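Long-range contact in CT253 (Chlamydia trachomatis serovar L2, PDB 6UXC), which is a predicted lipoprotein of unknown function, built as a mixed beta-sheet with helices packed against it and with a bound sodium ion: residues S113-R121 and M166-I177. Sequence-based numbering, arbitrary orientation.
Sequences SISASVRVR and MGLMHQRLFREI
Helix residues M166-I177 lie along strand S113-R121, the two running the same way at 29° with 8.5 Å between axes at closest approach, and the strand sends I114, A116, V118 and V120 toward the helix. At the start, I114 crosses M166 obliquely and its CD1 meets M166 CE at 3.7 Å, while I114 CG2 lies over the M166 backbone. M169, its chain bent at chi2 (-93°) and chi3, brings its thioether end against the S115-A116 peptide: CE comes 3.6 Å from S115 C, and SD rests 3.8 Å from A116 CB. The A116 methyl lies against both this sulfur end and L173, whose CD2 touches A116 CB and V118 CG2, each at 3.9 Å. In V118, CG1 stands anti to the backbone N (chi1 172°), which gives CG2 to L173 and CG1 to I177 CD1, 4.1 Å away. One turn after L173, I177 places CG1 3.9 Å from V120 CG2. Beside this row, H170 hydrogen-bonds E44 through ND1 and Q103 through NE2, tying the helix to helix 41-55 and strand 94-105. M169 also touches A140 of strand 131-143, so the helix spans more than one strand of the sheet. Every contact between side chains of the pair is apolar, and M169 adds van der Waals contact with the strand backbone, so cohesion rests on dispersion and the burial of hydrocarbon and thioether surface rather than on directional polar bonds.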
loop_
_atom_site.group_PDB
_atom_site.type_symbol
_atom_site.label_atom_id
_atom_site.label_comp_id
_atom_site.label_asym_id
_atom_site.label_seq_id
_atom_site.Cartn_x
_atom_site.Cartn_y
_atom_site.Cartn_z
ATOM N N SER A 113 -14.422 15.570 7.127
ATOM C CA SER A 113 -13.739 14.314 7.349
ATOM C C SER A 113 -12.382 14.367 6.692
ATOM O O SER A 113 -12.079 15.252 5.888
ATOM C CB SER A 113 -14.543 13.138 6.795
ATOM O OG SER A 113 -14.782 13.329 5.416
ATOM N N ILE A 114 -11.565 13.392 7.047
ATOM C CA ILE A 114 -10.310 13.141 6.367
ATOM C C ILE A 114 -10.431 11.786 5.696
ATOM O O ILE A 114 -10.962 10.834 6.280
ATOM C CB ILE A 114 -9.113 13.208 7.335
ATOM C CG1 ILE A 114 -7.808 13.036 6.557
ATOM C CG2 ILE A 114 -9.221 12.157 8.440
ATOM C CD1 ILE A 114 -6.602 13.384 7.349
ATOM N N SER A 115 -9.988 11.708 4.449
ATOM C CA SER A 115 -10.154 10.493 3.673
ATOM C C SER A 115 -8.908 10.244 2.850
ATOM O O SER A 115 -8.142 11.165 2.546
ATOM C CB SER A 115 -11.369 10.581 2.737
ATOM O OG SER A 115 -11.168 11.613 1.789
ATOM N N ALA A 116 -8.735 8.984 2.457
ATOM C CA ALA A 116 -7.649 8.585 1.585
ATOM C C ALA A 116 -8.142 7.516 0.625
ATOM O O ALA A 116 -9.069 6.758 0.925
ATOM C CB ALA A 116 -6.434 8.065 2.355
ATOM N N SER A 117 -7.521 7.482 -0.537
ATOM C CA SER A 117 -7.907 6.591 -1.619
ATOM C C SER A 117 -6.641 5.944 -2.145
ATOM O O SER A 117 -5.660 6.645 -2.414
ATOM C CB SER A 117 -8.627 7.371 -2.728
ATOM O OG SER A 117 -9.007 6.538 -3.798
ATOM N N VAL A 118 -6.658 4.619 -2.302
ATOM C CA VAL A 118 -5.473 3.871 -2.728
ATOM C C VAL A 118 -5.840 2.941 -3.877
ATOM O O VAL A 118 -6.788 2.152 -3.761
ATOM C CB VAL A 118 -4.874 3.051 -1.571
ATOM C CG1 VAL A 118 -3.757 2.129 -2.086
ATOM C CG2 VAL A 118 -4.388 3.975 -0.478
ATOM N N ARG A 119 -5.071 3.005 -4.975
ATOM C CA ARG A 119 -5.195 2.009 -6.034
ATOM C C ARG A 119 -4.259 0.842 -5.729
ATOM O O ARG A 119 -3.032 1.010 -5.655
ATOM C CB ARG A 119 -4.909 2.554 -7.431
ATOM C CG ARG A 119 -5.144 1.472 -8.483
ATOM C CD ARG A 119 -4.857 1.942 -9.894
ATOM N NE ARG A 119 -5.710 3.039 -10.279
ATOM C CZ ARG A 119 -5.302 4.281 -10.509
ATOM N NH1 ARG A 119 -4.027 4.629 -10.408
ATOM N NH2 ARG A 119 -6.197 5.187 -10.849
ATOM N N VAL A 120 -4.846 -0.326 -5.510
ATOM C CA VAL A 120 -4.104 -1.547 -5.242
ATOM C C VAL A 120 -4.055 -2.360 -6.523
ATOM O O VAL A 120 -5.092 -2.604 -7.148
ATOM C CB VAL A 120 -4.749 -2.360 -4.107
ATOM C CG1 VAL A 120 -3.933 -3.609 -3.831
ATOM C CG2 VAL A 120 -4.874 -1.520 -2.823
ATOM N N ARG A 121 -2.853 -2.787 -6.901
ATOM C CA ARG A 121 -2.624 -3.727 -7.974
ATOM C C ARG A 121 -1.847 -4.924 -7.454
ATOM O O ARG A 121 -0.963 -4.783 -6.610
ATOM C CB ARG A 121 -1.844 -3.085 -9.106
ATOM C CG ARG A 121 -2.645 -2.133 -9.910
ATOM C CD ARG A 121 -1.767 -1.378 -10.846
ATOM N NE ARG A 121 -2.545 -0.684 -11.858
ATOM C CZ ARG A 121 -2.012 -0.062 -12.897
ATOM N NH1 ARG A 121 -0.693 -0.005 -13.019
ATOM N NH2 ARG A 121 -2.800 0.485 -13.814
ATOM N N MET A 166 -7.185 10.636 11.489
ATOM C CA MET A 166 -6.377 10.096 10.409
ATOM C C MET A 166 -5.952 8.666 10.721
ATOM O O MET A 166 -5.921 7.823 9.828
ATOM C CB MET A 166 -5.145 10.959 10.183
ATOM C CG MET A 166 -4.350 10.518 8.956
ATOM S SD MET A 166 -2.771 11.314 8.782
ATOM C CE MET A 166 -3.195 13.051 8.864
ATOM N N GLY A 167 -5.574 8.398 11.972
ATOM C CA GLY A 167 -5.053 7.084 12.323
ATOM C C GLY A 167 -6.125 6.013 12.277
ATOM O O GLY A 167 -5.875 4.890 11.830
ATOM N N LEU A 168 -7.330 6.355 12.723
ATOM C CA LEU A 168 -8.467 5.443 12.616
ATOM C C LEU A 168 -8.734 5.107 11.155
ATOM O O LEU A 168 -8.939 3.942 10.789
ATOM C CB LEU A 168 -9.692 6.100 13.250
ATOM C CG LEU A 168 -9.663 6.248 14.769
ATOM C CD1 LEU A 168 -10.714 7.246 15.285
ATOM C CD2 LEU A 168 -9.905 4.890 15.397
ATOM N N MET A 169 -8.742 6.141 10.309
ATOM C CA MET A 169 -8.981 5.969 8.884
ATOM C C MET A 169 -7.896 5.101 8.257
ATOM O O MET A 169 -8.193 4.133 7.541
ATOM C CB MET A 169 -9.045 7.348 8.220
ATOM C CG MET A 169 -9.461 7.352 6.768
ATOM S SD MET A 169 -8.042 7.306 5.671
ATOM C CE MET A 169 -7.377 8.965 5.883
ATOM N N HIS A 170 -6.636 5.408 8.557
ATOM C CA HIS A 170 -5.531 4.616 8.012
ATOM C C HIS A 170 -5.628 3.152 8.408
ATOM O O HIS A 170 -5.407 2.260 7.580
ATOM C CB HIS A 170 -4.206 5.187 8.483
ATOM C CG HIS A 170 -3.807 6.439 7.779
ATOM N ND1 HIS A 170 -2.593 7.045 7.991
ATOM C CD2 HIS A 170 -4.462 7.215 6.879
ATOM C CE1 HIS A 170 -2.505 8.132 7.247
ATOM N NE2 HIS A 170 -3.634 8.260 6.570
ATOM N N GLN A 171 -5.906 2.889 9.684
ATOM C CA GLN A 171 -5.963 1.516 10.172
ATOM C C GLN A 171 -6.982 0.701 9.382
ATOM O O GLN A 171 -6.691 -0.417 8.939
ATOM C CB GLN A 171 -6.294 1.540 11.663
ATOM C CG GLN A 171 -6.141 0.226 12.365
ATOM C CD GLN A 171 -6.511 0.337 13.823
ATOM O OE1 GLN A 171 -7.563 0.876 14.162
ATOM N NE2 GLN A 171 -5.643 -0.153 14.695
ATOM N N ARG A 172 -8.165 1.262 9.151
ATOM C CA ARG A 172 -9.182 0.504 8.423
ATOM C C ARG A 172 -8.744 0.277 6.981
ATOM O O ARG A 172 -8.943 -0.811 6.423
ATOM C CB ARG A 172 -10.536 1.220 8.470
ATOM C CG ARG A 172 -11.247 1.130 9.817
ATOM C CD ARG A 172 -12.756 1.382 9.670
ATOM N NE ARG A 172 -12.980 2.604 8.918
ATOM C CZ ARG A 172 -12.965 3.822 9.455
ATOM N NH1 ARG A 172 -12.785 3.974 10.767
ATOM N NH2 ARG A 172 -13.159 4.885 8.682
ATOM N N LEU A 173 -8.144 1.297 6.370
ATOM C CA LEU A 173 -7.676 1.182 4.998
ATOM C C LEU A 173 -6.566 0.146 4.868
ATOM O O LEU A 173 -6.580 -0.664 3.929
ATOM C CB LEU A 173 -7.218 2.554 4.521
ATOM C CG LEU A 173 -6.800 2.703 3.070
ATOM C CD1 LEU A 173 -7.883 2.259 2.101
ATOM C CD2 LEU A 173 -6.417 4.161 2.825
ATOM N N PHE A 174 -5.585 0.151 5.786
ATOM C CA PHE A 174 -4.507 -0.831 5.699
ATOM C C PHE A 174 -5.072 -2.239 5.848
ATOM O O PHE A 174 -4.658 -3.161 5.139
ATOM C CB PHE A 174 -3.450 -0.611 6.778
ATOM C CG PHE A 174 -2.775 0.721 6.726
ATOM C CD1 PHE A 174 -2.514 1.354 5.540
ATOM C CD2 PHE A 174 -2.369 1.326 7.900
ATOM C CE1 PHE A 174 -1.883 2.584 5.515
ATOM C CE2 PHE A 174 -1.722 2.559 7.872
ATOM C CZ PHE A 174 -1.489 3.173 6.688
ATOM N N ARG A 175 -6.020 -2.413 6.771
ATOM C CA ARG A 175 -6.633 -3.723 6.954
ATOM C C ARG A 175 -7.321 -4.190 5.680
ATOM O O ARG A 175 -7.165 -5.350 5.281
ATOM C CB ARG A 175 -7.637 -3.673 8.094
ATOM C CG ARG A 175 -7.041 -3.567 9.470
ATOM C CD ARG A 175 -8.185 -3.418 10.442
ATOM N NE ARG A 175 -7.758 -3.198 11.815
ATOM C CZ ARG A 175 -8.375 -2.381 12.664
ATOM N NH1 ARG A 175 -9.433 -1.676 12.277
ATOM N NH2 ARG A 175 -7.920 -2.255 13.900
ATOM N N GLU A 176 -8.036 -3.288 5.000
ATOM C CA GLU A 176 -8.748 -3.673 3.785
ATOM C C GLU A 176 -7.781 -3.985 2.656
ATOM O O GLU A 176 -8.012 -4.915 1.870
ATOM C CB GLU A 176 -9.723 -2.583 3.326
ATOM C CG GLU A 176 -10.583 -3.055 2.128
ATOM C CD GLU A 176 -11.715 -2.094 1.721
ATOM O OE1 GLU A 176 -12.830 -2.586 1.434
ATOM O OE2 GLU A 176 -11.503 -0.879 1.653
ATOM N N ILE A 177 -6.710 -3.202 2.540
ATOM C CA ILE A 177 -5.743 -3.432 1.475
ATOM C C ILE A 177 -5.189 -4.848 1.590
ATOM O O ILE A 177 -5.138 -5.604 0.613
ATOM C CB ILE A 177 -4.623 -2.381 1.531
ATOM C CG1 ILE A 177 -5.131 -1.008 1.061
ATOM C CG2 ILE A 177 -3.458 -2.838 0.705
ATOM C CD1 ILE A 177 -4.183 0.128 1.427
#